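Side-chain contacts in L-arabinose ABC transporter, periplasmic L-arabinose-binding protein (PDB 4KZK), which binds beta-D-galactopyranose and probably delivers L-arabinose and related sugars to an ABC transporter in the periplasm: residues A[238-243]-A[269-274]; A[148-153]-A[285-290]; A[174-179]-A[209-214]; A[48-53]-A[121-126]; A[273-276]-A[282-285]. All coordinates share one frame; numbering follows the deposited sequence. Where two conformers were deposited one is given.

Interaction 1: A[238-243]-A[269-274]. With GAL (beta-D-galactopyranose), chain B.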
# COMPACT_ATOMS: atom_id res chain seq x y z
N SER A 238 -6.60 2.48 0.65
CA SER A 238 -5.24 2.64 0.19
C SER A 238 -4.57 1.29 -0.06
O SER A 238 -3.57 1.23 -0.76
CB SER A 238 -4.43 3.45 1.19
OG SER A 238 -4.43 2.84 2.46
N ASN A 239 -5.11 0.23 0.54
CA ASN A 239 -4.51 -1.10 0.41
C ASN A 239 -5.52 -2.17 0.77
O ASN A 239 -6.66 -1.88 1.12
CB ASN A 239 -3.20 -1.22 1.22
CG ASN A 239 -3.42 -1.15 2.73
OD1 ASN A 239 -4.53 -1.02 3.22
ND2 ASN A 239 -2.32 -1.23 3.48
N ASP A 240 -5.10 -3.44 0.67
CA ASP A 240 -5.96 -4.56 1.03
C ASP A 240 -6.42 -4.49 2.48
O ASP A 240 -7.58 -4.81 2.80
CB ASP A 240 -5.25 -5.91 0.80
CG ASP A 240 -4.98 -6.21 -0.66
OD1 ASP A 240 -5.71 -5.71 -1.51
OD2 ASP A 240 -4.02 -6.96 -0.96
N ASP A 241 -5.51 -4.13 3.37
CA ASP A 241 -5.80 -4.13 4.80
C ASP A 241 -6.94 -3.20 5.17
O ASP A 241 -7.86 -3.59 5.88
CB ASP A 241 -4.54 -3.74 5.57
CG ASP A 241 -3.35 -4.64 5.25
OD1 ASP A 241 -3.22 -5.04 4.10
OD2 ASP A 241 -2.51 -4.83 6.14
N THR A 242 -6.89 -1.98 4.65
CA THR A 242 -7.94 -1.00 4.89
C THR A 242 -9.22 -1.45 4.21
O THR A 242 -10.26 -1.47 4.83
CB THR A 242 -7.50 0.42 4.47
OG1 THR A 242 -6.98 0.42 3.13
CG2 THR A 242 -6.43 0.88 5.39
N THR A 243 -9.14 -1.88 2.96
CA THR A 243 -10.30 -2.35 2.23
C THR A 243 -11.05 -3.43 2.97
O THR A 243 -12.28 -3.40 3.07
CB THR A 243 -9.90 -2.79 0.79
OG1 THR A 243 -9.29 -1.67 0.13
CG2 THR A 243 -11.11 -3.23 -0.00
N GLN A 269 -1.07 -11.28 1.09
CA GLN A 269 -1.79 -12.31 1.84
C GLN A 269 -3.15 -11.89 2.38
O GLN A 269 -3.98 -12.74 2.59
CB GLN A 269 -0.90 -12.85 2.97
CG GLN A 269 0.44 -13.44 2.48
CD GLN A 269 0.29 -14.60 1.52
OE1 GLN A 269 0.97 -14.71 0.48
NE2 GLN A 269 -0.62 -15.45 1.81
N VAL A 270 -3.40 -10.60 2.57
CA VAL A 270 -4.73 -10.18 2.99
C VAL A 270 -5.75 -10.45 1.87
O VAL A 270 -6.84 -10.94 2.12
CB VAL A 270 -4.76 -8.70 3.41
CG1 VAL A 270 -6.18 -8.25 3.70
CG2 VAL A 270 -3.87 -8.45 4.62
N ALA A 271 -5.37 -10.19 0.62
CA ALA A 271 -6.23 -10.48 -0.53
C ALA A 271 -6.41 -11.98 -0.64
O ALA A 271 -7.52 -12.50 -0.81
CB ALA A 271 -5.61 -9.93 -1.80
N LEU A 272 -5.30 -12.70 -0.54
CA LEU A 272 -5.33 -14.14 -0.72
C LEU A 272 -6.17 -14.83 0.35
O LEU A 272 -6.83 -15.84 0.08
CB LEU A 272 -3.92 -14.73 -0.73
CG LEU A 272 -2.93 -14.14 -1.74
CD1 LEU A 272 -1.71 -15.06 -1.79
CD2 LEU A 272 -3.56 -13.95 -3.11
N ASN A 273 -6.17 -14.30 1.57
CA ASN A 273 -7.01 -14.87 2.63
C ASN A 273 -8.48 -14.73 2.27
O ASN A 273 -9.27 -15.64 2.49
CB ASN A 273 -6.76 -14.18 3.97
CG ASN A 273 -5.46 -14.60 4.62
OD1 ASN A 273 -4.86 -15.61 4.25
ND2 ASN A 273 -5.01 -13.84 5.61
N GLU A 274 -8.87 -13.58 1.72
CA GLU A 274 -10.27 -13.42 1.27
C GLU A 274 -10.60 -14.34 0.12
O GLU A 274 -11.68 -14.92 0.10
CB GLU A 274 -10.57 -12.00 0.84
CG GLU A 274 -10.41 -10.98 1.97
CD GLU A 274 -11.37 -11.21 3.12
OE1 GLU A 274 -12.57 -11.38 2.90
OE2 GLU A 274 -10.91 -11.24 4.28
C1 GAL B . 2.18 1.56 1.47
C2 GAL B . 1.08 0.69 2.08
C3 GAL B . 1.37 -0.78 1.70
C4 GAL B . 1.52 -0.90 0.19
C5 GAL B . 2.62 0.04 -0.28
C6 GAL B . 2.78 0.01 -1.79
O1 GAL B . 1.83 2.91 1.72
O2 GAL B . 1.11 0.86 3.48
O3 GAL B . 0.34 -1.65 2.19
O4 GAL B . 0.30 -0.64 -0.46
O5 GAL B . 2.24 1.37 0.06
O6 GAL B . 3.81 0.90 -2.20
O HOH W 1 -2.43 -8.12 0.93
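Val270 spreads its two methyl branches over the first turn of helix 240-252, where two helices of this periplasmic-binding-protein fold meet near their N-terminal ends. Its CG1, anti to the backbone N (chi1 174°), rests 3.8 Å from CB of Asp240. The other branch, CG2, meets OD1 of Asp241 at 3.5 Å, the two side chains crossing at about a right angle. A beta-branched residue suits this place because one branch serves each of two consecutive aspartates. The backbone N of Val270, in a first turn that lacks earlier helical carbonyls, gives a weak bond to a water, and that water donates to OD2 of Asp240 at 2.7 Å. Ala271 follows; its short side chain lets the carboxylate come close, with CB 3.5 Å from OD2 of Asp240. The same carboxylate is held by partners outside the two helices, OD1 by Ser286 and OD2 by the backbone N of Gly267. The residue before it, Asn239, reaches the sugar. Asn239 is the N-cap of its helix and does two jobs with one amide: OD1 accepts from Thr242 N at 2.9 Å (170°), while ND2 donates to O3 of the galactose at 3.0 Å, almost straight at 177°.

Interaction 2: A[148-153]-A[285-290]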
# COMPACT_ATOMS: atom_id res chain seq x y z
N GLY A 148 -5.16 3.53 -8.60
CA GLY A 148 -6.51 3.87 -8.20
C GLY A 148 -7.52 3.79 -9.34
O GLY A 148 -8.65 3.30 -9.15
N ARG A 149 -7.16 4.32 -10.51
CA ARG A 149 -8.05 4.18 -11.66
C ARG A 149 -8.38 2.72 -11.93
O ARG A 149 -9.53 2.39 -12.27
CB ARG A 149 -7.41 4.80 -12.91
CG ARG A 149 -7.21 6.30 -12.85
CD ARG A 149 -8.52 7.07 -12.76
NE ARG A 149 -9.32 6.97 -13.98
CZ ARG A 149 -9.85 8.01 -14.63
NH1 ARG A 149 -9.65 9.27 -14.22
NH2 ARG A 149 -10.60 7.77 -15.69
N GLN A 150 -7.37 1.86 -11.87
CA GLN A 150 -7.59 0.42 -12.03
C GLN A 150 -8.54 -0.15 -10.98
O GLN A 150 -9.37 -1.00 -11.29
CB GLN A 150 -6.28 -0.35 -11.99
CG GLN A 150 -5.36 -0.06 -13.15
CD GLN A 150 -4.04 -0.77 -12.97
OE1 GLN A 150 -3.20 -0.32 -12.19
NE2 GLN A 150 -3.87 -1.88 -13.61
N VAL A 151 -8.43 0.31 -9.75
CA VAL A 151 -9.37 -0.11 -8.71
C VAL A 151 -10.81 0.25 -9.10
O VAL A 151 -11.72 -0.58 -9.05
CB VAL A 151 -9.05 0.52 -7.35
CG1 VAL A 151 -10.19 0.31 -6.36
CG2 VAL A 151 -7.72 -0.01 -6.77
N GLY A 152 -11.03 1.50 -9.48
CA GLY A 152 -12.35 1.95 -9.84
C GLY A 152 -12.89 1.26 -11.07
O GLY A 152 -14.08 0.90 -11.11
N ASP A 153 -12.03 1.01 -12.05
CA ASP A 153 -12.47 0.32 -13.26
C ASP A 153 -12.91 -1.10 -12.95
O ASP A 153 -13.93 -1.58 -13.49
CB ASP A 153 -11.35 0.26 -14.30
CG ASP A 153 -11.08 1.58 -14.97
OD1 ASP A 153 -11.84 2.58 -14.84
OD2 ASP A 153 -10.05 1.59 -15.70
N GLY A 285 -11.67 -8.20 -5.37
CA GLY A 285 -10.41 -8.22 -6.11
C GLY A 285 -9.38 -7.31 -5.50
O GLY A 285 -9.66 -6.63 -4.51
N SER A 286 -8.18 -7.31 -6.09
CA SER A 286 -7.10 -6.45 -5.63
C SER A 286 -6.18 -6.11 -6.77
O SER A 286 -6.04 -6.91 -7.70
CB SER A 286 -6.31 -7.18 -4.54
OG SER A 286 -5.25 -6.42 -4.04
N ILE A 287 -5.54 -4.95 -6.72
CA ILE A 287 -4.51 -4.66 -7.73
C ILE A 287 -3.19 -5.23 -7.23
O ILE A 287 -2.62 -4.75 -6.22
CB ILE A 287 -4.37 -3.15 -8.04
CG1 ILE A 287 -5.72 -2.51 -8.40
CG2 ILE A 287 -3.33 -2.95 -9.14
CD1 ILE A 287 -6.43 -3.18 -9.56
N LEU A 288 -2.74 -6.27 -7.92
CA LEU A 288 -1.53 -6.99 -7.59
C LEU A 288 -0.33 -6.11 -7.90
O LEU A 288 -0.16 -5.70 -9.06
CB LEU A 288 -1.45 -8.29 -8.39
CG LEU A 288 -0.19 -9.11 -8.21
CD1 LEU A 288 -0.07 -9.68 -6.80
CD2 LEU A 288 -0.11 -10.25 -9.23
N LEU A 289 0.45 -5.82 -6.88
CA LEU A 289 1.74 -5.15 -7.01
C LEU A 289 2.90 -6.15 -7.03
O LEU A 289 2.73 -7.34 -6.78
CB LEU A 289 1.92 -4.18 -5.84
CG LEU A 289 0.83 -3.12 -5.66
CD1 LEU A 289 1.18 -2.27 -4.46
CD2 LEU A 289 0.58 -2.24 -6.88
N ASN A 290 4.09 -5.62 -7.30
CA ASN A 290 5.27 -6.45 -7.48
C ASN A 290 6.33 -6.23 -6.39
O ASN A 290 7.19 -5.35 -6.52
CB ASN A 290 5.88 -6.24 -8.86
CG ASN A 290 6.93 -7.29 -9.18
OD1 ASN A 290 7.40 -7.99 -8.28
ND2 ASN A 290 7.33 -7.38 -10.44
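Ile287 and Val151 form the tight centre of this contact, in which helix 144-161 packs against strand 283-288 of an alpha/beta sheet of the periplasmic-binding-protein fold. CG2 of Val151 lies 3.6 Å from CG1 of Ile287, methyl against methylene, both buried. With chi1 at 168°, Val151 keeps CG1 anti to its backbone N, which leaves CG2 as the branch that reaches the strand. The side chains cross obliquely, and the ethyl arm of Ile287 continues along the helix surface: its CD1 comes within 3.7 Å of CB of Gln150 and 4.0 Å of the backbone C of the same residue. Beta-branched residues fit both positions, since their compact, purely apolar ends fill the interface between a helix and a sheet.

The looser border belongs to Gln150, which is partly exposed. Its CB makes the close contact, and beyond CG the extended chain (chi2 175°) carries the amide toward the backbone O of Gly320, to which NE2 donates. A glutamine is apt here because its methylenes can join the apolar patch while its amide finds a polar partner in the neighbouring strand of the sheet. Behind the tight centre, Val151 also touches Ala189 of helix 180-195, and Ile287 touches Leu322 of strand 315-324, so the pair continues into the surrounding core. At the loose border, OE1 of Gln150 is only distantly near the isoleucine, 4.0 Å from CG2 of Ile287.

Interaction 3: A[174-179]-A[209-214]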
# COMPACT_ATOMS: atom_id res chain seq x y z
N LEU A 174 -12.53 4.98 1.82
CA LEU A 174 -11.72 4.93 3.05
C LEU A 174 -10.54 5.84 2.87
O LEU A 174 -9.70 5.59 1.99
CB LEU A 174 -11.21 3.52 3.32
CG LEU A 174 -12.26 2.47 3.65
CD1 LEU A 174 -11.62 1.08 3.51
CD2 LEU A 174 -12.84 2.69 5.03
N ALA A 175 -10.45 6.89 3.68
CA ALA A 175 -9.52 7.97 3.41
C ALA A 175 -8.43 8.11 4.45
O ALA A 175 -8.68 8.06 5.67
CB ALA A 175 -10.27 9.28 3.31
N TYR A 176 -7.21 8.30 3.97
CA TYR A 176 -6.09 8.64 4.83
C TYR A 176 -5.31 9.70 4.04
O TYR A 176 -4.16 9.48 3.62
CB TYR A 176 -5.25 7.42 5.17
CG TYR A 176 -4.27 7.65 6.29
CD1 TYR A 176 -4.70 7.74 7.60
CD2 TYR A 176 -2.91 7.68 6.05
CE1 TYR A 176 -3.81 7.90 8.64
CE2 TYR A 176 -2.00 7.85 7.10
CZ TYR A 176 -2.46 7.96 8.39
OH TYR A 176 -1.59 8.13 9.45
N ASP A 177 -5.98 10.82 3.84
CA ASP A 177 -5.55 11.84 2.89
C ASP A 177 -4.28 12.58 3.29
O ASP A 177 -3.68 13.27 2.46
CB ASP A 177 -6.66 12.85 2.62
CG ASP A 177 -7.78 12.29 1.74
OD1 ASP A 177 -7.66 11.17 1.21
OD2 ASP A 177 -8.78 12.98 1.55
N GLN A 178 -3.84 12.43 4.54
CA GLN A 178 -2.59 13.05 4.98
C GLN A 178 -1.35 12.43 4.32
O GLN A 178 -0.27 13.03 4.33
CB GLN A 178 -2.46 12.95 6.49
CG GLN A 178 -2.26 11.52 6.98
CD GLN A 178 -2.48 11.39 8.47
OE1 GLN A 178 -3.63 11.38 8.96
NE2 GLN A 178 -1.39 11.25 9.19
N LEU A 179 -1.48 11.23 3.75
CA LEU A 179 -0.37 10.60 3.04
C LEU A 179 -0.61 10.67 1.53
O LEU A 179 -1.56 10.05 1.05
CB LEU A 179 -0.22 9.16 3.49
CG LEU A 179 0.89 8.34 2.83
CD1 LEU A 179 2.27 8.86 3.24
CD2 LEU A 179 0.75 6.87 3.15
N MET A 209 -8.51 7.00 11.37
CA MET A 209 -7.58 7.49 12.38
C MET A 209 -6.19 6.92 12.11
O MET A 209 -5.19 7.61 12.31
CB MET A 209 -8.04 7.09 13.78
CG MET A 209 -7.13 7.61 14.88
SD MET A 209 -7.76 7.33 16.53
CE MET A 209 -9.10 8.52 16.63
N THR A 210 -6.16 5.66 11.68
CA THR A 210 -4.93 4.94 11.34
C THR A 210 -5.20 4.21 10.03
O THR A 210 -6.32 3.75 9.80
CB THR A 210 -4.56 3.92 12.43
OG1 THR A 210 -5.70 3.11 12.76
CG2 THR A 210 -4.08 4.61 13.70
N ALA A 211 -4.17 4.10 9.18
CA ALA A 211 -4.28 3.49 7.88
C ALA A 211 -4.03 1.99 8.01
O ALA A 211 -2.97 1.48 7.60
CB ALA A 211 -3.27 4.12 6.92
N ASP A 212 -4.98 1.31 8.62
CA ASP A 212 -4.85 -0.12 8.90
C ASP A 212 -6.25 -0.72 9.03
O ASP A 212 -7.25 -0.01 8.90
CB ASP A 212 -3.95 -0.38 10.11
CG ASP A 212 -4.38 0.35 11.37
OD1 ASP A 212 -5.56 0.79 11.44
OD2 ASP A 212 -3.53 0.53 12.27
N THR A 213 -6.35 -2.02 9.24
CA THR A 213 -7.67 -2.64 9.22
C THR A 213 -8.56 -2.06 10.33
O THR A 213 -9.73 -1.80 10.11
CB THR A 213 -7.59 -4.18 9.32
OG1 THR A 213 -6.66 -4.66 8.33
CG2 THR A 213 -8.95 -4.80 9.10
N GLU A 214 -7.99 -1.88 11.52
CA GLU A 214 -8.75 -1.32 12.64
C GLU A 214 -9.30 0.06 12.30
O GLU A 214 -10.48 0.34 12.52
CB GLU A 214 -7.89 -1.25 13.91
CG GLU A 214 -8.63 -0.73 15.13
CD GLU A 214 -7.71 -0.50 16.31
OE1 GLU A 214 -6.47 -0.62 16.15
OE2 GLU A 214 -8.22 -0.19 17.41
O HOH W 2 -2.42 7.85 11.80
O HOH W 3 -5.46 10.15 10.89
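The backbone O of Met209, which approaches the edge of the Tyr176 ring near its plane, is gripped by two waters. One donates to it at 2.8 Å and also lies 2.5 Å from OH of Tyr176, so the phenol and the carbonyl share a single water. The second bridges toward OE1 of Gln178, 2.9 Å away, although other acceptors compete for its protons. The ring itself touches the carbonyl more loosely, CE1 of Tyr176 standing 3.9 Å from Met209 O.

Over the face, the meeting is apolar. CB of Ala211 sits 3.7 Å from the centroid of the Tyr176 ring and 13° off its normal, a CH-pi contact. An alanine methyl is small enough to lie centrally over the ring. Tyr176 turns its ring there by holding CG anti to the backbone N (chi1 -167°), and on the opposite face CG of Gln178 lies toward the rim, so the ring is sandwiched.

Both sides are loops in the alpha/beta architecture of the sugar-binding domain. Tyr176 opens a type I beta turn ending at Leu179, just after strand 170-175, and Ala211 is the centre of an inverse gamma turn leading into helix 213-226. Asp212 is the N-cap of that helix: its OD1 accepts from the backbone N of Gly215 and from OG1 of Thr210 at 2.7 Å, the hydroxyl arriving on the syn side, 30° out of the carboxylate plane. The nearest atoms of the Ala211 side chain and the bound galactose are about 6 Å apart.

Interaction 4: A[48-53]-A[121-126]. With GAL (beta-D-galactopyranose), chain B.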
# COMPACT_ATOMS: atom_id res chain seq x y z
N ASP A 48 1.60 -6.08 8.03
CA ASP A 48 1.07 -5.98 6.66
C ASP A 48 1.96 -6.89 5.81
O ASP A 48 3.17 -6.67 5.72
CB ASP A 48 1.16 -4.52 6.19
CG ASP A 48 0.88 -4.33 4.70
OD1 ASP A 48 0.69 -5.33 3.98
OD2 ASP A 48 0.91 -3.15 4.27
N PRO A 49 1.36 -7.92 5.17
CA PRO A 49 2.18 -8.92 4.47
C PRO A 49 2.93 -8.34 3.29
O PRO A 49 3.89 -8.94 2.84
CB PRO A 49 1.16 -9.96 4.03
CG PRO A 49 -0.14 -9.24 3.97
CD PRO A 49 -0.08 -8.23 5.09
N TRP A 50 2.51 -7.18 2.78
CA TRP A 50 3.30 -6.48 1.76
C TRP A 50 4.75 -6.27 2.21
O TRP A 50 5.68 -6.49 1.43
CB TRP A 50 2.65 -5.13 1.40
CG TRP A 50 3.47 -4.32 0.49
CD1 TRP A 50 4.21 -3.21 0.80
CD2 TRP A 50 3.69 -4.56 -0.89
NE1 TRP A 50 4.85 -2.75 -0.31
CE2 TRP A 50 4.55 -3.56 -1.37
CE3 TRP A 50 3.25 -5.55 -1.78
CZ2 TRP A 50 4.99 -3.53 -2.70
CZ3 TRP A 50 3.68 -5.50 -3.08
CH2 TRP A 50 4.52 -4.48 -3.53
N PHE A 51 4.94 -5.86 3.46
CA PHE A 51 6.28 -5.59 3.94
C PHE A 51 7.04 -6.87 4.22
O PHE A 51 8.24 -6.94 4.04
CB PHE A 51 6.23 -4.64 5.16
CG PHE A 51 5.79 -3.27 4.78
CD1 PHE A 51 6.58 -2.49 3.98
CD2 PHE A 51 4.56 -2.77 5.16
CE1 PHE A 51 6.13 -1.25 3.56
CE2 PHE A 51 4.12 -1.54 4.73
CZ PHE A 51 4.92 -0.77 3.94
N GLN A 52 6.32 -7.90 4.61
CA GLN A 52 6.92 -9.23 4.71
C GLN A 52 7.40 -9.68 3.32
O GLN A 52 8.47 -10.31 3.17
CB GLN A 52 5.93 -10.24 5.33
CG GLN A 52 5.57 -9.95 6.80
CD GLN A 52 6.73 -10.11 7.77
OE1 GLN A 52 7.73 -10.76 7.47
NE2 GLN A 52 6.61 -9.50 8.95
N ASP A 53 6.64 -9.36 2.28
CA ASP A 53 7.03 -9.72 0.92
C ASP A 53 8.24 -8.93 0.46
O ASP A 53 9.15 -9.49 -0.16
CB ASP A 53 5.90 -9.50 -0.08
CG ASP A 53 4.73 -10.46 0.10
OD1 ASP A 53 4.89 -11.54 0.72
OD2 ASP A 53 3.65 -10.15 -0.41
N SER A 121 14.21 5.49 0.06
CA SER A 121 12.84 5.26 0.55
C SER A 121 12.10 4.30 -0.37
O SER A 121 12.38 4.19 -1.57
CB SER A 121 12.07 6.57 0.68
OG SER A 121 12.04 7.24 -0.54
N VAL A 122 11.14 3.60 0.22
CA VAL A 122 10.27 2.70 -0.53
C VAL A 122 8.84 2.92 -0.05
O VAL A 122 8.60 3.13 1.15
CB VAL A 122 10.75 1.23 -0.43
CG1 VAL A 122 10.64 0.68 0.98
CG2 VAL A 122 10.04 0.35 -1.44
N ASP A 123 7.91 2.89 -1.01
CA ASP A 123 6.46 3.01 -0.83
C ASP A 123 6.01 4.42 -0.52
O ASP A 123 5.30 5.00 -1.30
CB ASP A 123 5.93 2.01 0.19
CG ASP A 123 6.40 0.62 -0.12
OD1 ASP A 123 6.09 0.13 -1.24
OD2 ASP A 123 7.12 0.01 0.69
N ASP A 124 6.46 4.95 0.61
CA ASP A 124 6.00 6.21 1.13
C ASP A 124 7.14 7.21 1.08
O ASP A 124 8.12 7.08 1.81
CB ASP A 124 5.49 6.07 2.55
CG ASP A 124 4.32 5.09 2.70
OD1 ASP A 124 3.88 4.52 1.68
OD2 ASP A 124 3.86 4.91 3.86
N GLN A 125 7.02 8.21 0.22
CA GLN A 125 8.12 9.13 -0.06
C GLN A 125 8.32 10.13 1.06
O GLN A 125 7.37 10.76 1.52
CB GLN A 125 7.89 9.85 -1.41
CG GLN A 125 9.11 10.60 -1.91
CD GLN A 125 8.90 11.21 -3.29
OE1 GLN A 125 7.75 11.44 -3.72
NE2 GLN A 125 9.99 11.46 -3.99
N LEU A 126 9.57 10.30 1.49
CA LEU A 126 9.89 11.22 2.58
C LEU A 126 9.72 12.67 2.10
O LEU A 126 9.99 12.98 0.93
CB LEU A 126 11.32 10.97 3.08
CG LEU A 126 11.61 9.58 3.68
CD1 LEU A 126 13.09 9.46 4.00
CD2 LEU A 126 10.77 9.33 4.91
C1 GAL B . 2.18 1.56 1.47
C2 GAL B . 1.08 0.69 2.08
C3 GAL B . 1.37 -0.78 1.70
C4 GAL B . 1.52 -0.90 0.19
C5 GAL B . 2.62 0.04 -0.28
C6 GAL B . 2.78 0.01 -1.79
O1 GAL B . 1.83 2.91 1.72
O2 GAL B . 1.11 0.86 3.48
O3 GAL B . 0.34 -1.65 2.19
O4 GAL B . 0.30 -0.64 -0.46
O5 GAL B . 2.24 1.37 0.06
O6 GAL B . 3.81 0.90 -2.20
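The backbones stay apart, with CA of Phe51 and CA of Asp123 9.8 Å from each other, and Asp123 leans into the gap from a classic gamma-turn conformation (phi 74°, psi -63°). NE1 of Trp50 donates to OD1 of Asp123 at 3.3 Å (152°), reaching it from above the carboxylate plane. OD2 lies 3.3 Å from CE1 of Phe51, at the ring edge, where the weakly positive ring hydrogens suit an electron-rich oxygen. The rings support each other, CD1 of Trp50 standing over the centre of the Phe51 face. OD1 of Asp123 accepts from O6 of the galactose at 2.6 Å; His294 bonds to the same oxygen. Trp50 lays one indole face against the sugar, CD1 3.6 Å from its C4. Two more aspartates take hydroxyl protons, OD2 of Asp48 from O3 and OD1 of Asp124 from O1, each at 2.6 Å. Aromatic face and hydroxyl-accepting carboxylates are the usual sugar grip of periplasmic binding proteins. OD1 of Asp48 also caps Trp50 N. The start of helix 49-65 thus faces the segment following Val122 of strand 118-122 across the pocket, with Cys98 of strand 94-98 touching Phe51 and Asp123, and Pro291 of helix 291-308 against Trp50.

Interaction 5: A[273-276]-A[282-285]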
# COMPACT_ATOMS: atom_id res chain seq x y z
N ASN A 273 -6.17 -14.30 1.57
CA ASN A 273 -7.01 -14.87 2.63
C ASN A 273 -8.48 -14.73 2.27
O ASN A 273 -9.27 -15.64 2.49
CB ASN A 273 -6.76 -14.18 3.97
CG ASN A 273 -5.46 -14.60 4.62
OD1 ASN A 273 -4.86 -15.61 4.25
ND2 ASN A 273 -5.01 -13.84 5.61
N GLU A 274 -8.87 -13.58 1.72
CA GLU A 274 -10.27 -13.42 1.27
C GLU A 274 -10.60 -14.34 0.12
O GLU A 274 -11.68 -14.92 0.10
CB GLU A 274 -10.57 -12.00 0.84
CG GLU A 274 -10.41 -10.98 1.97
CD GLU A 274 -11.37 -11.21 3.12
OE1 GLU A 274 -12.57 -11.38 2.90
OE2 GLU A 274 -10.91 -11.24 4.28
N PHE A 275 -9.68 -14.51 -0.82
CA PHE A 275 -9.93 -15.35 -2.00
C PHE A 275 -10.04 -16.85 -1.66
O PHE A 275 -10.73 -17.61 -2.36
CB PHE A 275 -8.81 -15.19 -3.03
CG PHE A 275 -8.68 -13.81 -3.64
CD1 PHE A 275 -9.73 -12.90 -3.66
CD2 PHE A 275 -7.48 -13.42 -4.22
CE1 PHE A 275 -9.58 -11.64 -4.24
CE2 PHE A 275 -7.33 -12.18 -4.80
CZ PHE A 275 -8.39 -11.28 -4.82
N ALA A 276 -9.39 -17.27 -0.58
CA ALA A 276 -9.39 -18.67 -0.19
C ALA A 276 -10.62 -19.06 0.63
O ALA A 276 -10.85 -20.24 0.86
CB ALA A 276 -8.13 -18.98 0.58
N GLY A 282 -17.30 -9.97 0.21
CA GLY A 282 -17.37 -8.72 -0.54
C GLY A 282 -16.04 -8.17 -1.01
O GLY A 282 -16.03 -7.22 -1.78
N PHE A 283 -14.93 -8.75 -0.54
CA PHE A 283 -13.62 -8.45 -1.09
C PHE A 283 -13.50 -9.20 -2.43
O PHE A 283 -13.24 -10.41 -2.45
CB PHE A 283 -12.54 -8.86 -0.12
CG PHE A 283 -11.18 -8.35 -0.49
CD1 PHE A 283 -10.41 -9.01 -1.42
CD2 PHE A 283 -10.68 -7.20 0.10
CE1 PHE A 283 -9.16 -8.54 -1.75
CE2 PHE A 283 -9.42 -6.72 -0.23
CZ PHE A 283 -8.67 -7.39 -1.17
N PHE A 284 -13.72 -8.45 -3.51
CA PHE A 284 -13.89 -9.02 -4.84
C PHE A 284 -12.55 -9.16 -5.56
O PHE A 284 -12.31 -10.11 -6.29
CB PHE A 284 -14.82 -8.12 -5.64
CG PHE A 284 -14.85 -8.45 -7.09
CD1 PHE A 284 -15.47 -9.58 -7.53
CD2 PHE A 284 -14.20 -7.63 -8.01
CE1 PHE A 284 -15.46 -9.90 -8.88
CE2 PHE A 284 -14.17 -7.96 -9.35
CZ PHE A 284 -14.82 -9.09 -9.78
N GLY A 285 -11.67 -8.20 -5.37
CA GLY A 285 -10.41 -8.22 -6.11
C GLY A 285 -9.38 -7.31 -5.50
O GLY A 285 -9.66 -6.63 -4.51
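Phe283 is met by two consecutive residues of helix 269-276. The aliphatic part of Glu274 comes first: its CG lies 3.7 Å from CB of Phe283, and the two side chains cross at about a right angle. Phe275 comes next, its CE1 touching the edge of the Phe283 ring 3.9 Å from CD1. The two rings are inclined at 56°, with centroids 5.9 Å apart. Phe275 also reaches the strand backbone, CE1 standing 3.7 Å from the O of Phe284, while CZ meets CA of Gly285 at 3.9 Å, near the plane of the Phe275 ring. The edge of this ring thus packs on the main chain at Gly285.

What sets these groups lies in the next shell. Phe283 carries CG anti to its backbone N (chi1 -169°), which sends the ring toward the helix and onward to Val244 and Thr243 of helix 240-252. Glu274 bends at chi2 (-63°), keeping its methylenes against the aromatic ring and CB of Phe283 and bringing its carboxylate to polar partners: OE1 bonds to OG1 of Thr281, and OE2 forms salt bridges with Arg248 and Lys277. A long acidic residue can therefore be buried here, its methylenes packed against Phe283 and its carboxylate paired. Phe275 continues to Ile323 of strand 315-324. Strand 283-288 runs parallel to neighbouring strand 260-264, and helix 269-276 is the link between them, so the contact seals the second half of a beta-alpha-beta crossover, the building unit of this alpha/beta fold.

Interactions 1 and 4 both touch the galactose and meet at its O3, where ND2 of Asn239 and OD2 of Asp48 are 3.8 Å apart. Interaction 2 touches both: OG of Ser286 is 2.7 Å from OD1 of Asp240, the bond that ties interactions 1 and 2, and CB of Leu289, another pocket residue, packs 3.5 Å from CH2 of Trp50. Interaction 3 reaches interaction 1 through OG1 of Thr213, 2.9 Å from the O of Asp241, and interaction 4 through Leu179 and Asp124. Interaction 5 shares Asn273 and Glu274 with interaction 1 and Gly285 with interaction 2. It is more remote, its centre about 22 Å from that of interaction 4.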